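Long-range contacts in penicillin-binding protein 2B (Streptococcus pneumoniae, PDB 2WAD), which probably cross-links peptide chains between adjacent glycan strands of cell-wall peptidoglycan as a penicillin-binding transpeptidase of the pneumococcal elongasome: residues S58-I63 with W221-L226; V234-S239 with V263-L268. One frame throughout, in Å; residues are numbered along the deposited sequence.

Contact 1 of 2, residues S58-I63 with W221-L226; sequences SARGEI and WDRKIL. Unlike the reference sequence in segment 221-226: Ile225 (reference Val).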
ATOM      1  N   SER A  58      -1.523   7.653  24.110  1.00 48.20           N
ATOM      2  CA  SER A  58      -0.251   8.360  24.003  1.00 47.50           C
ATOM      3  C   SER A  58       0.012   8.870  22.585  1.00 46.66           C
ATOM      4  O   SER A  58      -0.889   8.878  21.742  1.00 47.42           O
ATOM      5  CB  SER A  58       0.898   7.467  24.468  1.00 47.16           C
ATOM      6  OG  SER A  58       0.808   7.201  25.857  1.00 46.21           O
ATOM      7  N   ALA A  59       1.248   9.296  22.346  1.00 44.84           N
ATOM      8  CA  ALA A  59       1.703   9.815  21.058  1.00 44.28           C
ATOM      9  C   ALA A  59       2.062   8.695  20.091  1.00 43.42           C
ATOM     10  O   ALA A  59       2.630   7.686  20.499  1.00 44.50           O
ATOM     11  CB  ALA A  59       2.905  10.721  21.258  1.00 43.11           C
ATOM     12  N   ARG A  60       1.732   8.900  18.818  1.00 42.77           N
ATOM     13  CA  ARG A  60       1.977   7.940  17.742  1.00 40.90           C
ATOM     14  C   ARG A  60       3.452   7.940  17.369  1.00 40.74           C
ATOM     15  O   ARG A  60       4.093   8.991  17.378  1.00 40.67           O
ATOM     16  CB  ARG A  60       1.121   8.267  16.518  1.00 38.19           C
ATOM     17  CG  ARG A  60       1.026   7.129  15.502  1.00 42.23           C
ATOM     18  CD  ARG A  60       0.057   7.441  14.358  1.00 38.59           C
ATOM     19  NE  ARG A  60      -0.132   6.309  13.450  1.00 36.67           N
ATOM     20  CZ  ARG A  60      -0.939   5.282  13.677  1.00 33.99           C
ATOM     21  NH1 ARG A  60      -1.641   5.234  14.809  1.00 37.78           N
ATOM     22  NH2 ARG A  60      -1.031   4.305  12.779  1.00 31.63           N
ATOM     23  N   GLY A  61       4.000   6.758  17.097  1.00 39.25           N
ATOM     24  CA  GLY A  61       5.337   6.665  16.527  1.00 40.29           C
ATOM     25  C   GLY A  61       5.368   7.319  15.153  1.00 40.06           C
ATOM     26  O   GLY A  61       4.322   7.619  14.570  1.00 39.51           O
ATOM     27  N   GLU A  62       6.568   7.550  14.631  1.00 39.82           N
ATOM     28  CA  GLU A  62       6.708   8.277  13.374  1.00 39.13           C
ATOM     29  C   GLU A  62       7.413   7.467  12.299  1.00 38.87           C
ATOM     30  O   GLU A  62       7.909   6.368  12.570  1.00 37.84           O
ATOM     31  CB  GLU A  62       7.404   9.619  13.622  1.00 40.37           C
ATOM     32  CG  GLU A  62       6.474  10.686  14.176  1.00 46.52           C
ATOM     33  CD  GLU A  62       7.211  11.785  14.930  1.00 59.13           C
ATOM     34  OE1 GLU A  62       6.669  12.903  15.096  1.00 63.34           O
ATOM     35  OE2 GLU A  62       8.343  11.525  15.386  1.00 65.48           O
ATOM     36  N   ILE A  63       7.450   8.027  11.090  1.00 37.56           N
ATOM     37  CA  ILE A  63       7.883   7.326   9.890  1.00 37.75           C
ATOM     38  C   ILE A  63       9.078   8.055   9.267  1.00 36.70           C
ATOM     39  O   ILE A  63       9.005   9.249   8.996  1.00 33.86           O
ATOM     40  CB  ILE A  63       6.765   7.308   8.813  1.00 37.36           C
ATOM     41  CG1 ILE A  63       5.382   7.053   9.423  1.00 41.96           C
ATOM     42  CG2 ILE A  63       7.112   6.382   7.671  1.00 34.78           C
ATOM     43  CD1 ILE A  63       5.059   5.615   9.683  1.00 46.87           C
ATOM     44  N   TRP A 221      -2.649  16.527  19.909  1.00 55.21           N
ATOM     45  CA  TRP A 221      -1.899  16.411  18.640  1.00 57.73           C
ATOM     46  C   TRP A 221      -2.749  16.404  17.373  1.00 56.97           C
ATOM     47  O   TRP A 221      -3.857  15.859  17.336  1.00 57.99           O
ATOM     48  CB  TRP A 221      -1.065  15.126  18.537  1.00 58.81           C
ATOM     49  CG  TRP A 221      -0.190  14.840  19.678  1.00 64.04           C
ATOM     50  CD1 TRP A 221       1.040  15.368  19.928  1.00 69.36           C
ATOM     51  CD2 TRP A 221      -0.465  13.923  20.737  1.00 71.12           C
ATOM     52  NE1 TRP A 221       1.543  14.850  21.099  1.00 73.87           N
ATOM     53  CE2 TRP A 221       0.637  13.961  21.616  1.00 73.71           C
ATOM     54  CE3 TRP A 221      -1.542  13.083  21.034  1.00 71.92           C
ATOM     55  CZ2 TRP A 221       0.691  13.189  22.780  1.00 77.69           C
ATOM     56  CZ3 TRP A 221      -1.490  12.318  22.194  1.00 77.16           C
ATOM     57  CH2 TRP A 221      -0.379  12.375  23.052  1.00 77.28           C
ATOM     58  N   ASP A 222      -2.185  16.976  16.316  1.00 54.60           N
ATOM     59  CA  ASP A 222      -2.594  16.618  14.970  1.00 53.83           C
ATOM     60  C   ASP A 222      -1.450  15.791  14.397  1.00 51.20           C
ATOM     61  O   ASP A 222      -0.295  15.917  14.806  1.00 48.37           O
ATOM     62  CB  ASP A 222      -2.870  17.865  14.123  1.00 54.98           C
ATOM     63  CG  ASP A 222      -4.077  18.651  14.624  1.00 58.50           C
ATOM     64  OD1 ASP A 222      -5.192  18.085  14.629  1.00 62.97           O
ATOM     65  OD2 ASP A 222      -3.910  19.829  15.013  1.00 58.41           O
ATOM     66  N   ARG A 223      -1.788  14.906  13.473  1.00 48.81           N
ATOM     67  CA  ARG A 223      -0.777  14.162  12.757  1.00 47.44           C
ATOM     68  C   ARG A 223      -0.707  14.789  11.374  1.00 47.58           C
ATOM     69  O   ARG A 223      -1.721  14.846  10.671  1.00 48.86           O
ATOM     70  CB  ARG A 223      -1.227  12.710  12.648  1.00 46.79           C
ATOM     71  CG  ARG A 223      -0.411  11.837  11.716  1.00 49.53           C
ATOM     72  CD  ARG A 223       0.905  11.437  12.363  1.00 47.04           C
ATOM     73  NE  ARG A 223       1.356  10.131  11.904  1.00 36.36           N
ATOM     74  CZ  ARG A 223       2.187   9.364  12.601  1.00 39.81           C
ATOM     75  NH1 ARG A 223       2.638   9.775  13.774  1.00 31.70           N
ATOM     76  NH2 ARG A 223       2.553   8.179  12.146  1.00 37.01           N
ATOM     77  N   LYS A 224       0.472  15.264  10.980  1.00 45.86           N
ATOM     78  CA  LYS A 224       0.633  15.718   9.599  1.00 44.87           C
ATOM     79  C   LYS A 224       1.646  14.962   8.723  1.00 41.70           C
ATOM     80  O   LYS A 224       2.663  14.486   9.213  1.00 39.99           O
ATOM     81  CB  LYS A 224       0.749  17.243   9.512  1.00 45.77           C
ATOM     82  CG  LYS A 224       2.147  17.817   9.550  1.00 46.11           C
ATOM     83  CD  LYS A 224       2.091  19.262   9.088  1.00 51.65           C
ATOM     84  CE  LYS A 224       2.867  20.159  10.037  1.00 53.59           C
ATOM     85  NZ  LYS A 224       4.319  19.827   9.982  1.00 51.50           N
ATOM     86  N   ILE A 225       1.317  14.819   7.444  1.00 41.03           N
ATOM     87  CA  ILE A 225       2.175  14.201   6.433  1.00 41.13           C
ATOM     88  C   ILE A 225       2.969  15.300   5.739  1.00 41.21           C
ATOM     89  O   ILE A 225       2.382  16.211   5.162  1.00 42.95           O
ATOM     90  CB  ILE A 225       1.330  13.471   5.367  1.00 39.32           C
ATOM     91  CG1 ILE A 225       0.371  12.490   6.056  1.00 40.67           C
ATOM     92  CG2 ILE A 225       2.227  12.709   4.423  1.00 38.11           C
ATOM     93  CD1 ILE A 225      -1.011  12.405   5.453  1.00 38.27           C
ATOM     94  N   LEU A 226       4.295  15.241   5.815  1.00 41.50           N
ATOM     95  CA  LEU A 226       5.124  16.264   5.181  1.00 43.22           C
ATOM     96  C   LEU A 226       5.095  16.146   3.663  1.00 43.77           C
ATOM     97  O   LEU A 226       4.842  15.068   3.128  1.00 44.12           O
ATOM     98  CB  LEU A 226       6.563  16.189   5.683  1.00 42.66           C
ATOM     99  CG  LEU A 226       6.772  16.154   7.195  1.00 46.05           C
ATOM    100  CD1 LEU A 226       8.235  15.922   7.521  1.00 48.95           C
ATOM    101  CD2 LEU A 226       6.311  17.459   7.820  1.00 51.78           C
TER
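Arg223 reaches out from strand 215-225 and closes both terminal nitrogens of its guanidinium on one acceptor, the carbonyl oxygen of Gly61. NH1 lies 2.8 Å and NH2 3.1 Å from Gly61 O, and this oxygen sits only 1° out of the guanidinium plane, so the grip is end-on and flat. The NH2 bond stays in the carbonyl plane, whereas NH1 approaches tilted from it. Bends at chi2 (77°) and chi3 carry the end of Arg223 to the Gly61 carbonyl. Over one face of the same group runs the aliphatic chain of Arg60: its CD stands 3.3 Å above the plane of the Arg223 guanidinium, over the centre. Arg60 is extended from CG to NE and crosses Arg223 at about a right angle, and the two guanidinium planes stand 80° apart. Farther back along the strand, Trp221 lays its indole against the loop: Ala59 CB rests 3.6 Å above one ring face, displaced toward the rim, and Trp221 CZ3 comes 3.5 Å from Ser58 O. Arg60 NE lies within 3.5 Å of Arg223 NH2, two like charges close together, and Glu269 probably makes this tolerable by pairing OE1 with Arg60 NE and OE2 with Arg223 NE. Asn74 helps to fix both partners, taking a bond from Arg223 NH1 and giving one to Arg60 O. Around these, Glu62 pairs with Lys304, and Ile63 packs on Leu276 and strand 307-310. The loop sequence Arg60-Gly61-Glu62-Ile63 fits the Arg-Gly motif found near the start of the N-terminal module in class B penicillin-binding proteins; here it is clasped to an edge strand of that module's three-stranded antiparallel sheet.

Contact 2 of 2, residues V234-S239 with V263-L268; sequences VGSVSS and VGTSYL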
ATOM      1  N   VAL A 234       2.631   6.851   2.720  1.00 34.98           N
ATOM      2  CA  VAL A 234       2.578   6.922   4.172  1.00 37.48           C
ATOM      3  C   VAL A 234       1.193   6.543   4.698  1.00 37.87           C
ATOM      4  O   VAL A 234       1.111   5.724   5.603  1.00 39.97           O
ATOM      5  CB  VAL A 234       3.002   8.308   4.734  1.00 39.88           C
ATOM      6  CG1 VAL A 234       2.621   8.449   6.201  1.00 35.44           C
ATOM      7  CG2 VAL A 234       4.502   8.559   4.539  1.00 40.94           C
ATOM      8  N   GLY A 235       0.135   7.145   4.159  1.00 35.88           N
ATOM      9  CA  GLY A 235      -1.242   6.861   4.542  1.00 36.94           C
ATOM     10  C   GLY A 235      -1.797   7.919   5.469  1.00 40.62           C
ATOM     11  O   GLY A 235      -1.127   8.910   5.769  1.00 43.07           O
ATOM     12  N   SER A 236      -3.020   7.727   5.946  1.00 41.63           N
ATOM     13  CA  SER A 236      -3.598   8.683   6.892  1.00 44.96           C
ATOM     14  C   SER A 236      -3.938   8.050   8.245  1.00 44.10           C
ATOM     15  O   SER A 236      -3.971   6.827   8.395  1.00 43.15           O
ATOM     16  CB  SER A 236      -4.839   9.358   6.288  1.00 45.35           C
ATOM     17  OG  SER A 236      -5.695   8.366   5.736  1.00 52.98           O
ATOM     18  N   VAL A 237      -4.190   8.906   9.228  1.00 41.61           N
ATOM     19  CA  VAL A 237      -4.618   8.488  10.551  1.00 41.48           C
ATOM     20  C   VAL A 237      -5.966   9.151  10.832  1.00 44.26           C
ATOM     21  O   VAL A 237      -6.194  10.296  10.435  1.00 45.44           O
ATOM     22  CB  VAL A 237      -3.590   8.932  11.625  1.00 40.81           C
ATOM     23  CG1 VAL A 237      -3.965   8.400  12.991  1.00 38.06           C
ATOM     24  CG2 VAL A 237      -2.214   8.424  11.264  1.00 33.42           C
ATOM     25  N   SER A 238      -6.854   8.438  11.518  1.00 45.34           N
ATOM     26  CA  SER A 238      -8.139   8.997  11.920  1.00 47.55           C
ATOM     27  C   SER A 238      -7.957  10.186  12.860  1.00 49.66           C
ATOM     28  O   SER A 238      -7.112  10.157  13.746  1.00 50.18           O
ATOM     29  CB  SER A 238      -8.979   7.940  12.629  1.00 47.04           C
ATOM     30  OG  SER A 238      -8.518   7.767  13.955  1.00 43.64           O
ATOM     31  N   SER A 239      -8.755  11.230  12.664  1.00 52.85           N
ATOM     32  CA  SER A 239      -8.729  12.415  13.511  1.00 54.67           C
ATOM     33  C   SER A 239      -9.320  12.111  14.884  1.00 55.22           C
ATOM     34  O   SER A 239     -10.070  11.153  15.057  1.00 54.67           O
ATOM     35  CB  SER A 239      -9.579  13.504  12.863  1.00 56.30           C
ATOM     36  OG  SER A 239     -10.944  13.106  12.869  1.00 59.48           O
ATOM     37  N   VAL A 263      -6.161   6.098  14.837  1.00 48.00           N
ATOM     38  CA  VAL A 263      -5.626   4.889  14.242  1.00 46.55           C
ATOM     39  C   VAL A 263      -5.300   5.099  12.754  1.00 46.04           C
ATOM     40  O   VAL A 263      -5.788   6.042  12.119  1.00 44.68           O
ATOM     41  CB  VAL A 263      -6.611   3.711  14.427  1.00 47.69           C
ATOM     42  CG1 VAL A 263      -7.041   3.615  15.891  1.00 46.23           C
ATOM     43  CG2 VAL A 263      -7.830   3.879  13.531  1.00 43.66           C
ATOM     44  N   GLY A 264      -4.438   4.241  12.220  1.00 42.11           N
ATOM     45  CA  GLY A 264      -4.098   4.300  10.804  1.00 42.44           C
ATOM     46  C   GLY A 264      -5.233   3.745   9.968  1.00 42.15           C
ATOM     47  O   GLY A 264      -5.775   2.686  10.283  1.00 42.31           O
ATOM     48  N   THR A 265      -5.586   4.458   8.900  1.00 40.54           N
ATOM     49  CA  THR A 265      -6.706   4.068   8.052  1.00 39.99           C
ATOM     50  C   THR A 265      -6.279   3.735   6.629  1.00 39.75           C
ATOM     51  O   THR A 265      -7.094   3.258   5.840  1.00 39.55           O
ATOM     52  CB  THR A 265      -7.721   5.197   7.944  1.00 38.68           C
ATOM     53  OG1 THR A 265      -7.007   6.409   7.688  1.00 41.71           O
ATOM     54  CG2 THR A 265      -8.492   5.337   9.255  1.00 41.03           C
ATOM     55  N   SER A 266      -5.022   3.987   6.284  1.00 37.50           N
ATOM     56  CA  SER A 266      -4.569   3.609   4.950  1.00 38.40           C
ATOM     57  C   SER A 266      -3.052   3.361   4.871  1.00 38.54           C
ATOM     58  O   SER A 266      -2.278   3.926   5.642  1.00 36.84           O
ATOM     59  CB  SER A 266      -4.997   4.679   3.941  1.00 37.14           C
ATOM     60  OG  SER A 266      -4.318   5.893   4.207  1.00 35.20           O
ATOM     61  N   TYR A 267      -2.646   2.509   3.932  1.00 37.79           N
ATOM     62  CA  TYR A 267      -1.238   2.275   3.608  1.00 37.87           C
ATOM     63  C   TYR A 267      -0.337   1.950   4.796  1.00 36.75           C
ATOM     64  O   TYR A 267      -0.760   1.227   5.701  1.00 37.56           O
ATOM     65  CB  TYR A 267      -0.722   3.384   2.680  1.00 36.53           C
ATOM     66  CG  TYR A 267      -1.635   3.494   1.481  1.00 37.67           C
ATOM     67  CD1 TYR A 267      -2.455   4.607   1.299  1.00 39.58           C
ATOM     68  CD2 TYR A 267      -1.727   2.438   0.563  1.00 35.89           C
ATOM     69  CE1 TYR A 267      -3.331   4.688   0.215  1.00 36.25           C
ATOM     70  CE2 TYR A 267      -2.594   2.504  -0.511  1.00 36.66           C
ATOM     71  CZ  TYR A 267      -3.388   3.637  -0.675  1.00 39.43           C
ATOM     72  OH  TYR A 267      -4.262   3.717  -1.731  1.00 45.28           O
ATOM     73  N   LEU A 268       0.873   2.501   4.827  1.00 37.00           N
ATOM     74  CA  LEU A 268       1.789   2.240   5.943  1.00 36.47           C
ATOM     75  C   LEU A 268       1.210   2.526   7.342  1.00 37.57           C
ATOM     76  O   LEU A 268       1.461   1.764   8.285  1.00 37.67           O
ATOM     77  CB  LEU A 268       3.130   2.965   5.756  1.00 35.18           C
ATOM     78  CG  LEU A 268       4.060   2.602   4.598  1.00 33.66           C
ATOM     79  CD1 LEU A 268       5.351   3.431   4.678  1.00 31.80           C
ATOM     80  CD2 LEU A 268       4.371   1.098   4.601  1.00 25.61           C
TER
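Ser238 OG has two partners: the backbone N of Val263 donates to it at 3.0 Å, and it is also hydrogen-bonded to Gly243 O outside the two segments. The chains run antiparallel here and make a single beta bridge, Val237 with Gly264 as a non-hydrogen-bonded pair, within the N-terminal module. Its flanking bonds are Ser238 N to Val263 O at 2.7 Å and Thr265 N to Ser236 O at 2.9 Å, the latter almost straight, with an N-H...O angle of 174°. Val263 O also receives the CA-H of Val237. Beyond the bridge the side chains take over the pairing. Ser266 holds its OG between its own backbone N and carbonyl carbon (chi1 66°), from where it accepts the N-H of Ser236 at 2.8 Å. The hydroxyls of Ser236 and Thr265 bond to each other, 3.1 Å from OG to OG1. At the far end Gly235 is the first residue to leave helix 231-234, with a positive phi at which a CB would jam against the preceding carbonyl; with none there, Tyr267 CB packs on its CA, the ring edge-on, and a CA-H of Gly235 points to Ser266 O, 3.3 Å from CA to O.

Overall arrangement
Contacts 1 and 2 are neighbours in the N-terminal module, their centres about 10 Å apart, and they follow one another along the chain. Val237 of contact 2 fills the seam: its CG2 lies 3.7 Å from Arg60 NE and 3.9 Å from Arg223 CG. Elsewhere Ile225 CD1 touches Gly235 O at 3.5 Å. Two glutamates tie the pair together by charge and hydrogen bonds. Glu269, the acidic partner in contact 1, directly follows Leu268 and is backbone-bonded to Val234; Glu273 OE1 pairs with Arg60 NH2 and also takes the N-H of Gly264. Neither contact belongs to the active site, whose nucleophile, inferred to be Ser386, lies in the transpeptidase domain.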